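Long-range contacts in protease (Helicobacter pylori, PDB 5EUF), which probably cleaves the cytoplasmic domain of human junctional adhesion molecule A as a zinc-dependent M16-family virulence protease, weakening the gastric epithelial barrier: residues B[17-22]-B[203-208]; B[232-237]-B[411-416]; B[256-261]-B[404-409]. All coordinates share one frame; numbering follows the deposited sequence.

Contact 1. Residues B[17-22]-B[203-208]; sequences LQVVSV and QKVFEL
Ser21 OG is hydrogen-bonded to the hydroxyl of Ser202 at the start of helix 202-213, while its flank rests on the first turn of that helix, 3.9 Å from Val205 CG2. This is helix-on-sheet packing in the first of the two α/β halves expected of an M16 peptidase. The helix follows strand 192-198, the parallel neighbour of strand 18-23, and doubles back across the sheet, so that its axis runs nearly antiparallel to residues 18-22, at 156° and 8.5 Å from them. Alternate residues of the strand, Val19 and Ser21, face the helix, whereas Val20 turns to the other side of the sheet. Ser21 suits its buried place because it is small enough to admit Val205 and still offers a hydroxyl to Ser202. With OG anti to the backbone N (chi1 170°), that hydroxyl is carried off the strand to the helix. Val19 and Val205 give branched, compact surfaces that meet through their CG1 methyls at 4.3 Å. Phe206 leaves the flank of the helix and reaches the strand with the far end of its flat aromatic side chain, which slides past Val19 in the opposite direction. It presents an edge rather than a face: Val19 CG1 lies in the ring plane, 3.8 Å from Phe206 CD1, and Val19 O comes up near the same plane, 3.5 Å from Phe206 CE1.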
ATOM      1  N   LEU B  17      -3.157 -32.966   0.325  1.00 35.77           N
ATOM      2  CA  LEU B  17      -4.167 -32.611  -0.664  1.00 26.20           C
ATOM      3  C   LEU B  17      -5.543 -33.108  -0.237  1.00 31.21           C
ATOM      4  O   LEU B  17      -5.717 -34.286   0.081  1.00 29.13           O
ATOM      5  CB  LEU B  17      -3.815 -33.186  -2.037  1.00 21.19           C
ATOM      6  CG  LEU B  17      -4.815 -32.825  -3.142  1.00 25.72           C
ATOM      7  CD1 LEU B  17      -4.370 -31.575  -3.877  1.00 25.70           C
ATOM      8  CD2 LEU B  17      -5.027 -33.974  -4.108  1.00 34.80           C
ATOM      9  N   GLN B  18      -6.518 -32.206  -0.233  1.00 27.08           N
ATOM     10  CA  GLN B  18      -7.884 -32.563   0.118  1.00 22.13           C
ATOM     11  C   GLN B  18      -8.679 -32.934  -1.127  1.00 29.08           C
ATOM     12  O   GLN B  18      -8.616 -32.245  -2.144  1.00 37.07           O
ATOM     13  CB  GLN B  18      -8.566 -31.413   0.863  1.00 21.66           C
ATOM     14  CG  GLN B  18      -9.980 -31.730   1.326  1.00 49.87           C
ATOM     15  CD  GLN B  18     -10.569 -30.632   2.188  1.00 47.45           C
ATOM     16  OE1 GLN B  18     -10.006 -29.541   2.293  1.00 60.19           O
ATOM     17  NE2 GLN B  18     -11.704 -30.918   2.814  1.00 37.53           N
ATOM     18  N   VAL B  19      -9.422 -34.034  -1.045  1.00 23.49           N
ATOM     19  CA  VAL B  19     -10.243 -34.481  -2.162  1.00 39.66           C
ATOM     20  C   VAL B  19     -11.709 -34.526  -1.755  1.00 34.08           C
ATOM     21  O   VAL B  19     -12.081 -35.250  -0.833  1.00 31.10           O
ATOM     22  CB  VAL B  19      -9.815 -35.873  -2.669  1.00 36.97           C
ATOM     23  CG1 VAL B  19     -10.417 -36.145  -4.040  1.00 33.85           C
ATOM     24  CG2 VAL B  19      -8.303 -35.972  -2.727  1.00 33.32           C
ATOM     25  N   VAL B  20     -12.536 -33.749  -2.445  1.00 36.50           N
ATOM     26  CA  VAL B  20     -13.955 -33.674  -2.122  1.00 27.71           C
ATOM     27  C   VAL B  20     -14.823 -34.141  -3.286  1.00 39.88           C
ATOM     28  O   VAL B  20     -14.764 -33.584  -4.385  1.00 29.35           O
ATOM     29  CB  VAL B  20     -14.373 -32.245  -1.729  1.00 27.76           C
ATOM     30  CG1 VAL B  20     -15.851 -32.209  -1.370  1.00 25.14           C
ATOM     31  CG2 VAL B  20     -13.520 -31.738  -0.570  1.00 25.10           C
ATOM     32  N   SER B  21     -15.626 -35.168  -3.028  1.00 41.65           N
ATOM     33  CA  SER B  21     -16.541 -35.712  -4.021  1.00 33.50           C
ATOM     34  C   SER B  21     -17.983 -35.357  -3.672  1.00 33.19           C
ATOM     35  O   SER B  21     -18.449 -35.637  -2.568  1.00 40.52           O
ATOM     36  CB  SER B  21     -16.377 -37.232  -4.120  1.00 38.20           C
ATOM     37  OG  SER B  21     -17.401 -37.810  -4.909  1.00 43.84           O
ATOM     38  N   VAL B  22     -18.685 -34.730  -4.611  1.00 33.22           N
ATOM     39  CA  VAL B  22     -20.082 -34.366  -4.398  1.00 43.31           C
ATOM     40  C   VAL B  22     -20.967 -35.006  -5.467  1.00 49.28           C
ATOM     41  O   VAL B  22     -21.263 -34.387  -6.488  1.00 50.40           O
ATOM     42  CB  VAL B  22     -20.284 -32.835  -4.414  1.00 38.33           C
ATOM     43  CG1 VAL B  22     -21.663 -32.474  -3.879  1.00 37.47           C
ATOM     44  CG2 VAL B  22     -19.206 -32.146  -3.597  1.00 34.81           C
ATOM     45  N   GLN B 203     -15.939 -43.255  -4.597  1.00 59.76           N
ATOM     46  CA  GLN B 203     -14.801 -44.159  -4.469  1.00 55.31           C
ATOM     47  C   GLN B 203     -14.005 -44.222  -5.769  1.00 49.06           C
ATOM     48  O   GLN B 203     -12.817 -44.543  -5.759  1.00 56.10           O
ATOM     49  CB  GLN B 203     -15.262 -45.560  -4.060  1.00 60.13           C
ATOM     50  CG  GLN B 203     -15.836 -45.641  -2.652  1.00 72.21           C
ATOM     51  CD  GLN B 203     -14.797 -45.379  -1.575  1.00 82.31           C
ATOM     52  OE1 GLN B 203     -13.594 -45.516  -1.806  1.00 82.96           O
ATOM     53  NE2 GLN B 203     -15.259 -44.998  -0.389  1.00 81.51           N
ATOM     54  N   LYS B 204     -14.662 -43.915  -6.883  1.00 38.88           N
ATOM     55  CA  LYS B 204     -13.971 -43.822  -8.163  1.00 40.16           C
ATOM     56  C   LYS B 204     -13.202 -42.509  -8.239  1.00 45.52           C
ATOM     57  O   LYS B 204     -12.081 -42.466  -8.746  1.00 41.46           O
ATOM     58  CB  LYS B 204     -14.952 -43.932  -9.331  1.00 33.14           C
ATOM     59  CG  LYS B 204     -14.283 -43.841 -10.698  1.00 48.15           C
ATOM     60  CD  LYS B 204     -15.293 -43.952 -11.832  1.00 59.61           C
ATOM     61  CE  LYS B 204     -14.622 -43.778 -13.189  1.00 59.71           C
ATOM     62  NZ  LYS B 204     -13.553 -44.791 -13.417  1.00 71.23           N
ATOM     63  N   VAL B 205     -13.813 -41.441  -7.734  1.00 43.46           N
ATOM     64  CA  VAL B 205     -13.162 -40.138  -7.663  1.00 32.90           C
ATOM     65  C   VAL B 205     -11.901 -40.221  -6.813  1.00 38.44           C
ATOM     66  O   VAL B 205     -10.836 -39.744  -7.211  1.00 49.97           O
ATOM     67  CB  VAL B 205     -14.099 -39.055  -7.075  1.00 25.39           C
ATOM     68  CG1 VAL B 205     -13.324 -37.784  -6.762  1.00 27.38           C
ATOM     69  CG2 VAL B 205     -15.242 -38.757  -8.028  1.00 25.34           C
ATOM     70  N   PHE B 206     -12.025 -40.845  -5.647  1.00 33.61           N
ATOM     71  CA  PHE B 206     -10.912 -40.945  -4.710  1.00 34.10           C
ATOM     72  C   PHE B 206      -9.744 -41.743  -5.279  1.00 37.33           C
ATOM     73  O   PHE B 206      -8.608 -41.270  -5.266  1.00 44.21           O
ATOM     74  CB  PHE B 206     -11.382 -41.565  -3.393  1.00 29.83           C
ATOM     75  CG  PHE B 206     -12.267 -40.663  -2.584  1.00 37.01           C
ATOM     76  CD1 PHE B 206     -12.147 -39.286  -2.682  1.00 38.52           C
ATOM     77  CD2 PHE B 206     -13.222 -41.187  -1.731  1.00 43.02           C
ATOM     78  CE1 PHE B 206     -12.960 -38.450  -1.943  1.00 34.19           C
ATOM     79  CE2 PHE B 206     -14.039 -40.355  -0.988  1.00 45.93           C
ATOM     80  CZ  PHE B 206     -13.908 -38.985  -1.095  1.00 36.62           C
ATOM     81  N   GLU B 207     -10.020 -42.941  -5.788  1.00 32.06           N
ATOM     82  CA  GLU B 207      -8.959 -43.805  -6.300  1.00 39.01           C
ATOM     83  C   GLU B 207      -8.297 -43.212  -7.543  1.00 39.84           C
ATOM     84  O   GLU B 207      -7.117 -43.456  -7.798  1.00 47.57           O
ATOM     85  CB  GLU B 207      -9.494 -45.210  -6.608  1.00 51.01           C
ATOM     86  CG  GLU B 207     -10.390 -45.306  -7.834  1.00 60.79           C
ATOM     87  CD  GLU B 207     -10.676 -46.742  -8.239  1.00 67.91           C
ATOM     88  OE1 GLU B 207     -10.217 -47.665  -7.532  1.00 64.44           O
ATOM     89  OE2 GLU B 207     -11.358 -46.946  -9.265  1.00 73.12           O
ATOM     90  N   LEU B 208      -9.050 -42.428  -8.309  1.00 33.47           N
ATOM     91  CA  LEU B 208      -8.501 -41.794  -9.501  1.00 33.98           C
ATOM     92  C   LEU B 208      -7.678 -40.565  -9.134  1.00 32.54           C
ATOM     93  O   LEU B 208      -6.676 -40.262  -9.780  1.00 37.47           O
ATOM     94  CB  LEU B 208      -9.615 -41.418 -10.480  1.00 30.33           C
ATOM     95  CG  LEU B 208      -9.744 -42.325 -11.709  1.00 33.32           C
ATOM     96  CD1 LEU B 208      -9.907 -43.779 -11.296  1.00 34.18           C
ATOM     97  CD2 LEU B 208     -10.898 -41.882 -12.592  1.00 38.48           C
TER

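Contact 2. Residues B[232-237]-B[411-416]; sequences PKQDGA and QSTTVF
The side-chain amide of Gln234 has the main-chain carbonyl group of Gln411 lying over one of its faces, the two flat groups nearly parallel and Gln234 CD 3.8 Å from Gln411 C. Beyond its rim the amide nitrogen is ringed by oxygens. NE2 of Gln234 gives a weak hydrogen bond to Thr413 OG1 (3.4 Å, 152° at the hydrogen) and another weak one to Gly236 O in its own loop; Ser412 O also lies 2.9 Å from NE2. The side chain reaches this spot because CG is anti to the backbone N (chi1 -170°) and the chain stays extended beyond it. Residues 232-237 lead into strand 238-243, which pairs in parallel with strand 412-418, so the contact opens the seam between the first and last strands of the second sheet. Gly236 lets the loop bend, since at its backbone angles a side chain would collide with the carbonyl of Asp235. Ala237, with only a methyl, fits against the strand: its CB is 3.6 Å from Ser412 OG, and its CA makes a CH···O contact of 3.6 Å with Ser412 O. The Ser412 hydroxyl itself bonds to Asp409 O. Backbone hydrogen bonds from Asp235 and Ala237 run to the second subunit. Glutamine suits position 234 because it both donates and accepts: OE1 takes a hydrogen bond from the ammonium of Lys257, which would probably polarise the amide and make NE2 a somewhat better donor in this buried setting.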
ATOM      1  N   PRO B 232      -6.210  -1.986   9.942  1.00 29.21           N
ATOM      2  CA  PRO B 232      -6.705  -1.294  11.132  1.00 29.20           C
ATOM      3  C   PRO B 232      -8.172  -0.922  10.949  1.00 25.99           C
ATOM      4  O   PRO B 232      -8.591  -0.690   9.815  1.00 40.10           O
ATOM      5  CB  PRO B 232      -5.816  -0.048  11.212  1.00 31.56           C
ATOM      6  CG  PRO B 232      -4.579  -0.413  10.456  1.00 17.85           C
ATOM      7  CD  PRO B 232      -5.043  -1.307   9.351  1.00 16.84           C
ATOM      8  N   LYS B 233      -8.939  -0.889  12.035  1.00 17.58           N
ATOM      9  CA  LYS B 233     -10.343  -0.503  11.963  1.00 30.65           C
ATOM     10  C   LYS B 233     -10.461   0.872  11.322  1.00 27.56           C
ATOM     11  O   LYS B 233      -9.739   1.798  11.690  1.00 40.12           O
ATOM     12  CB  LYS B 233     -10.985  -0.501  13.355  1.00 18.34           C
ATOM     13  N   GLN B 234     -11.356   0.994  10.347  1.00 31.29           N
ATOM     14  CA  GLN B 234     -11.543   2.258   9.649  1.00 33.75           C
ATOM     15  C   GLN B 234     -12.045   3.318  10.623  1.00 32.18           C
ATOM     16  O   GLN B 234     -13.072   3.151  11.278  1.00 18.76           O
ATOM     17  CB  GLN B 234     -12.506   2.097   8.471  1.00 23.52           C
ATOM     18  CG  GLN B 234     -12.555   3.305   7.551  1.00 16.09           C
ATOM     19  CD  GLN B 234     -13.069   2.962   6.168  1.00 44.74           C
ATOM     20  OE1 GLN B 234     -12.941   1.827   5.708  1.00 24.88           O
ATOM     21  NE2 GLN B 234     -13.653   3.945   5.494  1.00 49.18           N
ATOM     22  N   ASP B 235     -11.295   4.409  10.713  1.00 52.10           N
ATOM     23  CA  ASP B 235     -11.512   5.425  11.732  1.00 53.34           C
ATOM     24  C   ASP B 235     -12.259   6.646  11.203  1.00 50.13           C
ATOM     25  O   ASP B 235     -12.154   7.736  11.765  1.00 50.23           O
ATOM     26  CB  ASP B 235     -10.162   5.850  12.316  1.00 58.20           C
ATOM     27  CG  ASP B 235      -9.047   5.850  11.274  1.00 62.53           C
ATOM     28  OD1 ASP B 235      -9.337   6.069  10.079  1.00 60.59           O
ATOM     29  OD2 ASP B 235      -7.878   5.624  11.651  1.00 71.57           O
ATOM     30  N   GLY B 236     -13.011   6.463  10.121  1.00 43.50           N
ATOM     31  CA  GLY B 236     -13.719   7.567   9.499  1.00 20.13           C
ATOM     32  C   GLY B 236     -13.757   7.482   7.984  1.00 24.42           C
ATOM     33  O   GLY B 236     -13.068   6.659   7.375  1.00 35.14           O
ATOM     34  N   ALA B 237     -14.561   8.350   7.378  1.00 22.74           N
ATOM     35  CA  ALA B 237     -14.820   8.309   5.941  1.00 24.71           C
ATOM     36  C   ALA B 237     -13.566   8.526   5.100  1.00 20.16           C
ATOM     37  O   ALA B 237     -12.697   9.320   5.455  1.00 27.08           O
ATOM     38  CB  ALA B 237     -15.875   9.344   5.576  1.00 18.81           C
ATOM     39  N   GLN B 411     -17.229   4.058   8.314  1.00 41.41           N
ATOM     40  CA  GLN B 411     -16.697   2.874   7.646  1.00 37.30           C
ATOM     41  C   GLN B 411     -16.911   2.979   6.142  1.00 38.32           C
ATOM     42  O   GLN B 411     -16.727   2.008   5.405  1.00 35.06           O
ATOM     43  CB  GLN B 411     -17.357   1.602   8.178  1.00 29.35           C
ATOM     44  CG  GLN B 411     -17.244   1.414   9.675  1.00 41.38           C
ATOM     45  CD  GLN B 411     -17.943   0.157  10.146  1.00 66.65           C
ATOM     46  OE1 GLN B 411     -18.208  -0.752   9.355  1.00 62.54           O
ATOM     47  NE2 GLN B 411     -18.253   0.097  11.437  1.00 76.91           N
ATOM     48  N   SER B 412     -17.304   4.167   5.692  1.00 36.05           N
ATOM     49  CA  SER B 412     -17.626   4.378   4.289  1.00 20.61           C
ATOM     50  C   SER B 412     -16.395   4.745   3.473  1.00 27.78           C
ATOM     51  O   SER B 412     -15.510   5.460   3.936  1.00 36.50           O
ATOM     52  CB  SER B 412     -18.686   5.472   4.139  1.00 35.02           C
ATOM     53  OG  SER B 412     -18.136   6.755   4.385  1.00 28.46           O
ATOM     54  N   THR B 413     -16.355   4.233   2.250  1.00 33.79           N
ATOM     55  CA  THR B 413     -15.339   4.605   1.280  1.00 24.82           C
ATOM     56  C   THR B 413     -16.043   5.006  -0.006  1.00 26.19           C
ATOM     57  O   THR B 413     -16.883   4.267  -0.514  1.00 36.37           O
ATOM     58  CB  THR B 413     -14.357   3.458   1.008  1.00 28.22           C
ATOM     59  OG1 THR B 413     -13.745   3.047   2.238  1.00 35.63           O
ATOM     60  CG2 THR B 413     -13.285   3.898   0.021  1.00 17.17           C
ATOM     61  N   THR B 414     -15.711   6.182  -0.523  1.00 18.51           N
ATOM     62  CA  THR B 414     -16.401   6.719  -1.685  1.00 19.10           C
ATOM     63  C   THR B 414     -15.427   7.151  -2.773  1.00 24.94           C
ATOM     64  O   THR B 414     -14.520   7.942  -2.526  1.00 19.97           O
ATOM     65  CB  THR B 414     -17.284   7.916  -1.297  1.00 28.13           C
ATOM     66  OG1 THR B 414     -18.224   7.514  -0.293  1.00 41.52           O
ATOM     67  CG2 THR B 414     -18.031   8.439  -2.507  1.00 32.43           C
ATOM     68  N   VAL B 415     -15.618   6.632  -3.982  1.00 24.32           N
ATOM     69  CA  VAL B 415     -14.762   6.998  -5.105  1.00 23.98           C
ATOM     70  C   VAL B 415     -15.586   7.511  -6.281  1.00 33.77           C
ATOM     71  O   VAL B 415     -16.484   6.825  -6.766  1.00 42.23           O
ATOM     72  CB  VAL B 415     -13.901   5.808  -5.569  1.00 22.36           C
ATOM     73  CG1 VAL B 415     -13.078   6.188  -6.790  1.00 20.36           C
ATOM     74  CG2 VAL B 415     -13.000   5.338  -4.437  1.00 18.87           C
ATOM     75  N   PHE B 416     -15.274   8.725  -6.730  1.00 36.36           N
ATOM     76  CA  PHE B 416     -15.974   9.341  -7.854  1.00 27.09           C
ATOM     77  C   PHE B 416     -15.191   9.184  -9.155  1.00 35.91           C
ATOM     78  O   PHE B 416     -13.966   9.314  -9.173  1.00 41.07           O
ATOM     79  CB  PHE B 416     -16.222  10.826  -7.582  1.00 24.46           C
ATOM     80  CG  PHE B 416     -17.101  11.091  -6.394  1.00 40.84           C
ATOM     81  CD1 PHE B 416     -18.296  10.410  -6.232  1.00 38.58           C
ATOM     82  CD2 PHE B 416     -16.730  12.023  -5.437  1.00 44.50           C
ATOM     83  CE1 PHE B 416     -19.106  10.657  -5.136  1.00 43.21           C
ATOM     84  CE2 PHE B 416     -17.534  12.274  -4.341  1.00 36.24           C
ATOM     85  CZ  PHE B 416     -18.724  11.590  -4.190  1.00 37.62           C
TER

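Contact 3. Residues B[256-261]-B[404-409]; sequences YKVPAF and NEYFKD
CG of Tyr256 stands anti to its carbonyl carbon (chi1 -69°), a rotation that brings one face of the ring against the main chain of Phe407. CA of Phe407 then sits over that face in a CH-pi contact, 3.8 Å from the ring centroid. The side chains of Phe407 and Tyr256 cross at about a right angle, while their ring planes are inclined obliquely at 55°, with Phe407 CD1 3.7 Å from Tyr256 CG. At the edge of the tyrosine ring, near its plane, lies Lys408 O, where the slightly positive aromatic hydrogens suit a carbonyl. The chain turns sharply here as helix 396-406 ends: Phe407 is the centre of an inverse gamma turn, closed by a weak bond from Lys408 N to Tyr406 O. Here the α/β layering of the second half of the M16 fold is drawn together, the end of the helix lying against strand 251-258 just before the chain enters the neighbouring strand 412-418. Lys408 also reaches back, its NZ donating to Glu405 O at 3.1 Å. Farther along, Tyr406 meets the residue just past the end of the strand. Its ring lies between Pro259 CD, 3.8 Å from the ring centroid, and Glu405 CG over the opposite face; proline fits because its compact, restricted ring offers CH groups, polarised next to the nitrogen, to the aromatic face. The hydroxyl of Tyr406 is hydrogen-bonded to Asp265 OD2.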
ATOM      1  N   TYR B 256     -18.890   0.028   2.269  1.00 22.67           N
ATOM      2  CA  TYR B 256     -18.852   0.015   3.723  1.00 21.07           C
ATOM      3  C   TYR B 256     -18.097  -1.216   4.209  1.00 26.36           C
ATOM      4  O   TYR B 256     -18.294  -2.315   3.689  1.00 20.08           O
ATOM      5  CB  TYR B 256     -20.271   0.039   4.299  1.00 15.42           C
ATOM      6  CG  TYR B 256     -21.006   1.345   4.077  1.00 18.80           C
ATOM      7  CD1 TYR B 256     -21.766   1.554   2.933  1.00 16.32           C
ATOM      8  CD2 TYR B 256     -20.937   2.369   5.013  1.00 26.96           C
ATOM      9  CE1 TYR B 256     -22.441   2.750   2.729  1.00 25.81           C
ATOM     10  CE2 TYR B 256     -21.607   3.564   4.820  1.00 42.07           C
ATOM     11  CZ  TYR B 256     -22.356   3.750   3.678  1.00 45.09           C
ATOM     12  OH  TYR B 256     -23.020   4.942   3.489  1.00 49.16           O
ATOM     13  N   LYS B 257     -17.226  -1.027   5.197  1.00 30.98           N
ATOM     14  CA  LYS B 257     -16.474  -2.137   5.772  1.00 22.79           C
ATOM     15  C   LYS B 257     -17.416  -3.156   6.393  1.00 24.47           C
ATOM     16  O   LYS B 257     -18.484  -2.812   6.898  1.00 29.92           O
ATOM     17  CB  LYS B 257     -15.470  -1.639   6.813  1.00 29.82           C
ATOM     18  CG  LYS B 257     -14.229  -0.999   6.214  1.00 33.96           C
ATOM     19  CD  LYS B 257     -13.381  -2.011   5.456  1.00 13.75           C
ATOM     20  CE  LYS B 257     -12.240  -1.325   4.718  1.00 13.67           C
ATOM     21  NZ  LYS B 257     -11.405  -0.476   5.617  1.00 14.18           N
ATOM     22  N   VAL B 258     -17.004  -4.415   6.357  1.00 21.23           N
ATOM     23  CA  VAL B 258     -17.882  -5.512   6.723  1.00 14.34           C
ATOM     24  C   VAL B 258     -17.040  -6.669   7.263  1.00 27.96           C
ATOM     25  O   VAL B 258     -15.883  -6.826   6.865  1.00 34.52           O
ATOM     26  CB  VAL B 258     -18.744  -5.929   5.499  1.00 18.27           C
ATOM     27  CG1 VAL B 258     -18.674  -7.425   5.227  1.00 29.10           C
ATOM     28  CG2 VAL B 258     -20.178  -5.454   5.679  1.00 24.60           C
ATOM     29  N   PRO B 259     -17.601  -7.461   8.195  1.00 26.28           N
ATOM     30  CA  PRO B 259     -16.880  -8.568   8.840  1.00 21.24           C
ATOM     31  C   PRO B 259     -16.270  -9.569   7.863  1.00 17.62           C
ATOM     32  O   PRO B 259     -16.596  -9.562   6.676  1.00 17.92           O
ATOM     33  CB  PRO B 259     -17.966  -9.246   9.679  1.00 20.74           C
ATOM     34  CG  PRO B 259     -18.941  -8.171   9.965  1.00 23.19           C
ATOM     35  CD  PRO B 259     -18.964  -7.312   8.734  1.00 27.04           C
ATOM     36  N   ALA B 260     -15.392 -10.427   8.374  1.00 25.72           N
ATOM     37  CA  ALA B 260     -14.736 -11.443   7.556  1.00 30.66           C
ATOM     38  C   ALA B 260     -15.706 -12.543   7.105  1.00 39.03           C
ATOM     39  O   ALA B 260     -16.862 -12.581   7.529  1.00 38.25           O
ATOM     40  CB  ALA B 260     -13.566 -12.044   8.314  1.00 14.69           C
ATOM     41  N   PHE B 261     -15.211 -13.438   6.250  1.00 35.74           N
ATOM     42  CA  PHE B 261     -16.022 -14.456   5.576  1.00 35.23           C
ATOM     43  C   PHE B 261     -16.929 -15.263   6.501  1.00 37.28           C
ATOM     44  O   PHE B 261     -18.122 -15.415   6.234  1.00 50.11           O
ATOM     45  CB  PHE B 261     -15.103 -15.418   4.809  1.00 34.07           C
ATOM     46  CG  PHE B 261     -15.834 -16.501   4.057  1.00 32.65           C
ATOM     47  CD1 PHE B 261     -16.257 -16.292   2.755  1.00 35.68           C
ATOM     48  CD2 PHE B 261     -16.076 -17.736   4.642  1.00 45.76           C
ATOM     49  CE1 PHE B 261     -16.921 -17.286   2.055  1.00 37.01           C
ATOM     50  CE2 PHE B 261     -16.742 -18.732   3.949  1.00 46.23           C
ATOM     51  CZ  PHE B 261     -17.165 -18.506   2.654  1.00 37.57           C
ATOM     52  N   ASN B 404     -27.742  -0.782  10.111  1.00 28.88           N
ATOM     53  CA  ASN B 404     -27.251   0.259  11.012  1.00 33.09           C
ATOM     54  C   ASN B 404     -25.878  -0.052  11.597  1.00 38.83           C
ATOM     55  O   ASN B 404     -25.152   0.850  12.019  1.00 44.20           O
ATOM     56  CB  ASN B 404     -28.246   0.488  12.149  1.00 22.50           C
ATOM     57  CG  ASN B 404     -29.466   1.260  11.704  1.00 37.37           C
ATOM     58  OD1 ASN B 404     -29.555   2.471  11.905  1.00 56.19           O
ATOM     59  ND2 ASN B 404     -30.415   0.564  11.090  1.00 42.26           N
ATOM     60  N   GLU B 405     -25.525  -1.332  11.622  1.00 33.29           N
ATOM     61  CA  GLU B 405     -24.266  -1.761  12.212  1.00 28.98           C
ATOM     62  C   GLU B 405     -23.072  -1.383  11.347  1.00 35.24           C
ATOM     63  O   GLU B 405     -22.053  -0.912  11.852  1.00 45.62           O
ATOM     64  CB  GLU B 405     -24.277  -3.271  12.441  1.00 29.04           C
ATOM     65  CG  GLU B 405     -23.009  -3.811  13.078  1.00 34.70           C
ATOM     66  CD  GLU B 405     -22.907  -3.487  14.555  1.00 41.78           C
ATOM     67  OE1 GLU B 405     -23.929  -3.085  15.151  1.00 59.41           O
ATOM     68  OE2 GLU B 405     -21.803  -3.637  15.121  1.00 35.66           O
ATOM     69  N   TYR B 406     -23.201  -1.584  10.040  1.00 40.09           N
ATOM     70  CA  TYR B 406     -22.057  -1.456   9.147  1.00 35.43           C
ATOM     71  C   TYR B 406     -22.173  -0.290   8.171  1.00 32.95           C
ATOM     72  O   TYR B 406     -21.163   0.195   7.662  1.00 42.36           O
ATOM     73  CB  TYR B 406     -21.857  -2.758   8.370  1.00 37.35           C
ATOM     74  CG  TYR B 406     -21.797  -3.986   9.253  1.00 27.77           C
ATOM     75  CD1 TYR B 406     -20.745  -4.175  10.138  1.00 25.09           C
ATOM     76  CD2 TYR B 406     -22.790  -4.955   9.200  1.00 27.28           C
ATOM     77  CE1 TYR B 406     -20.684  -5.294  10.948  1.00 26.87           C
ATOM     78  CE2 TYR B 406     -22.739  -6.078  10.005  1.00 24.47           C
ATOM     79  CZ  TYR B 406     -21.682  -6.243  10.875  1.00 25.24           C
ATOM     80  OH  TYR B 406     -21.622  -7.356  11.680  1.00 34.27           O
ATOM     81  N   PHE B 407     -23.395   0.162   7.908  1.00 18.28           N
ATOM     82  CA  PHE B 407     -23.586   1.248   6.951  1.00 27.25           C
ATOM     83  C   PHE B 407     -23.481   2.606   7.634  1.00 34.65           C
ATOM     84  O   PHE B 407     -24.388   3.438   7.541  1.00 28.73           O
ATOM     85  CB  PHE B 407     -24.927   1.110   6.229  1.00 27.15           C
ATOM     86  CG  PHE B 407     -25.050  -0.147   5.412  1.00 26.09           C
ATOM     87  CD1 PHE B 407     -23.920  -0.808   4.954  1.00 31.59           C
ATOM     88  CD2 PHE B 407     -26.295  -0.671   5.103  1.00 32.38           C
ATOM     89  CE1 PHE B 407     -24.028  -1.967   4.204  1.00 32.21           C
ATOM     90  CE2 PHE B 407     -26.411  -1.828   4.354  1.00 37.87           C
ATOM     91  CZ  PHE B 407     -25.276  -2.477   3.904  1.00 34.86           C
ATOM     92  N   LYS B 408     -22.365   2.813   8.328  1.00 40.34           N
ATOM     93  CA  LYS B 408     -22.038   4.097   8.932  1.00 28.25           C
ATOM     94  C   LYS B 408     -20.967   4.795   8.103  1.00 19.71           C
ATOM     95  O   LYS B 408     -20.103   4.139   7.523  1.00 26.28           O
ATOM     96  CB  LYS B 408     -21.561   3.917  10.374  1.00 20.44           C
ATOM     97  CG  LYS B 408     -22.587   3.278  11.293  1.00 32.08           C
ATOM     98  CD  LYS B 408     -22.214   3.466  12.759  1.00 40.94           C
ATOM     99  CE  LYS B 408     -21.784   2.159  13.411  1.00 38.31           C
ATOM    100  NZ  LYS B 408     -20.542   1.606  12.808  1.00 52.15           N
ATOM    101  N   ASP B 409     -21.023   6.121   8.052  1.00 30.69           N
ATOM    102  CA  ASP B 409     -20.064   6.897   7.267  1.00 44.63           C
ATOM    103  C   ASP B 409     -18.620   6.670   7.719  1.00 40.95           C
ATOM    104  O   ASP B 409     -17.690   6.741   6.913  1.00 34.18           O
ATOM    105  CB  ASP B 409     -20.406   8.388   7.335  1.00 44.60           C
ATOM    106  CG  ASP B 409     -20.784   8.838   8.733  1.00 68.45           C
ATOM    107  OD1 ASP B 409     -20.317   8.212   9.708  1.00 79.75           O
ATOM    108  OD2 ASP B 409     -21.553   9.816   8.856  1.00 77.00           O
TER

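From the N terminus, contact 1 closes first: residues 17-22 are met by 203-208 after 180 intervening residues, tying strand 18-23 to helix 202-213 in the first half of the molecule. The chain then passes to the second half, where residues 232-237 open contact 2, which closes only at 411-416 near the C terminus. Contact 3, between 256-261 and 404-409, is nested inside that loop. Contacts 2 and 3 have centres about 10 Å apart and meet in one sheet, where strands 251-258 and 412-418 are neighbours. Contact 1 lies on the opposite side of the chain's centre, about 44 Å from contact 2 and about 38 Å from contact 3, centre to centre.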